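PDB 4E4D: tumor necrosis factor receptor superfamily member 11B from Mus musculus, which acts as a secreted decoy receptor for the cytokine TNFSF11 (RANKL), neutralizing its role in osteoclast formation and probably so influencing bone homeostasis. Local coordinates for residues B[21-24]-B[25-29]. Numbering follows the deposited sequence.
Sequences DKCA and PGTYL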
loop_
_atom_site.group_PDB
_atom_site.type_symbol
_atom_site.label_atom_id
_atom_site.label_comp_id
_atom_site.label_asym_id
_atom_site.label_seq_id
_atom_site.Cartn_x
_atom_site.Cartn_y
_atom_site.Cartn_z
ATOM N N ASP B 21 -30.777 -29.579 -9.142
ATOM C CA ASP B 21 -31.268 -28.246 -8.811
ATOM C C ASP B 21 -30.238 -27.380 -8.094
ATOM O O ASP B 21 -29.487 -27.857 -7.244
ATOM C CB ASP B 21 -32.527 -28.356 -7.951
ATOM C CG ASP B 21 -33.682 -28.994 -8.695
ATOM O OD1 ASP B 21 -33.717 -30.239 -8.784
ATOM O OD2 ASP B 21 -34.556 -28.250 -9.188
ATOM N N LYS B 22 -30.216 -26.100 -8.451
ATOM C CA LYS B 22 -29.415 -25.114 -7.742
ATOM C C LYS B 22 -30.098 -24.781 -6.423
ATOM O O LYS B 22 -31.246 -25.165 -6.197
ATOM C CB LYS B 22 -29.269 -23.838 -8.573
ATOM C CG LYS B 22 -28.543 -24.020 -9.896
ATOM C CD LYS B 22 -28.299 -22.676 -10.567
ATOM C CE LYS B 22 -27.568 -22.830 -11.891
ATOM N NZ LYS B 22 -27.230 -21.509 -12.495
ATOM N N CYS B 23 -29.394 -24.063 -5.554
ATOM C CA CYS B 23 -29.970 -23.630 -4.288
ATOM C C CYS B 23 -30.687 -22.297 -4.454
ATOM O O CYS B 23 -30.172 -21.377 -5.086
ATOM C CB CYS B 23 -28.890 -23.521 -3.210
ATOM S SG CYS B 23 -28.375 -25.115 -2.531
ATOM N N ALA B 24 -31.885 -22.208 -3.887
ATOM C CA ALA B 24 -32.694 -21.002 -3.988
ATOM C C ALA B 24 -32.115 -19.897 -3.115
ATOM O O ALA B 24 -31.303 -20.161 -2.229
ATOM C CB ALA B 24 -34.127 -21.300 -3.577
ATOM N N PRO B 25 -32.531 -18.647 -3.368
ATOM C CA PRO B 25 -32.103 -17.539 -2.511
ATOM C C PRO B 25 -32.512 -17.780 -1.064
ATOM O O PRO B 25 -33.567 -18.361 -0.813
ATOM C CB PRO B 25 -32.855 -16.339 -3.091
ATOM C CG PRO B 25 -33.158 -16.718 -4.498
ATOM C CD PRO B 25 -33.389 -18.194 -4.474
ATOM N N GLY B 26 -31.681 -17.339 -0.125
ATOM C CA GLY B 26 -31.934 -17.563 1.285
ATOM C C GLY B 26 -31.275 -18.825 1.807
ATOM O O GLY B 26 -31.337 -19.109 3.002
ATOM N N THR B 27 -30.642 -19.581 0.916
ATOM C CA THR B 27 -29.990 -20.827 1.304
ATOM C C THR B 27 -28.628 -20.962 0.636
ATOM O O THR B 27 -28.318 -20.241 -0.313
ATOM C CB THR B 27 -30.839 -22.057 0.915
ATOM O OG1 THR B 27 -30.822 -22.226 -0.508
ATOM C CG2 THR B 27 -32.275 -21.896 1.387
ATOM N N TYR B 28 -27.819 -21.888 1.141
ATOM C CA TYR B 28 -26.533 -22.205 0.533
ATOM C C TYR B 28 -26.431 -23.710 0.313
ATOM O O TYR B 28 -27.101 -24.489 0.988
ATOM C CB TYR B 28 -25.380 -21.726 1.418
ATOM C CG TYR B 28 -25.258 -22.476 2.726
ATOM C CD1 TYR B 28 -24.473 -23.619 2.822
ATOM C CD2 TYR B 28 -25.927 -22.042 3.863
ATOM C CE1 TYR B 28 -24.359 -24.310 4.014
ATOM C CE2 TYR B 28 -25.818 -22.727 5.061
ATOM C CZ TYR B 28 -25.033 -23.859 5.130
ATOM O OH TYR B 28 -24.922 -24.544 6.318
ATOM N N LEU B 29 -25.588 -24.109 -0.632
ATOM C CA LEU B 29 -25.413 -25.518 -0.964
ATOM C C LEU B 29 -24.523 -26.203 0.066
ATOM O O LEU B 29 -23.377 -25.808 0.266
ATOM C CB LEU B 29 -24.799 -25.650 -2.359
ATOM C CG LEU B 29 -24.780 -27.045 -2.987
ATOM C CD1 LEU B 29 -24.560 -26.932 -4.485
ATOM C CD2 LEU B 29 -23.704 -27.924 -2.365
#
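The carbonyl oxygen of Ala-24 is gripped twice by Thr-27. The side-chain hydroxyl gives the shorter bond, with OG1 2.7 Å from Ala-24 O, and the backbone adds a longer, bent one, Thr-27 N lying 3.3 Å from Ala-24 O with an N-H...O angle of 138°. Both donors approach from the same face of the carbonyl, each tilted somewhat out of its plane. With chi1 at 71° the hydroxyl is flanked by the residue's own N and C, and from there it points back to Ala-24 O.

That turn is type II, running from Ala-24 to Thr-27 with Pro-25 and Gly-26 at its two middle positions. The proline ring restrains phi near the value a type II turn needs at its second residue, and Gly-26, at phi 93°, takes the positive phi of the third position, where glycine is common in such turns.

One residue before the turn, Cys-23 reaches across to strand 27-31, where SG lies against the backbone of Leu-29, 3.4 Å from its CA, and packs on the side chain at 3.6 Å from CB. Cys-23 CB also lies 3.6 Å from Thr-27 OG1. The same sulfur is disulfide-bonded to Cys-41, on strand 40-43, which pairs antiparallel with strand 27-31. In the same chain, Trp-53 touches Ala-24, while His-54 touches the Cys-23 side chain and its NE2 is hydrogen-bonded to Thr-27 O.

This Ala-Pro-Gly-Thr turn directly follows a disulfide cysteine in the first of four TNFR-Cys repeats. Two bonds on one carbonyl and a disulfide anchored just before it imply that the chain's reversal into strand 27-31 is held by local polar contacts and a covalent cross-link, in a repeat without helices.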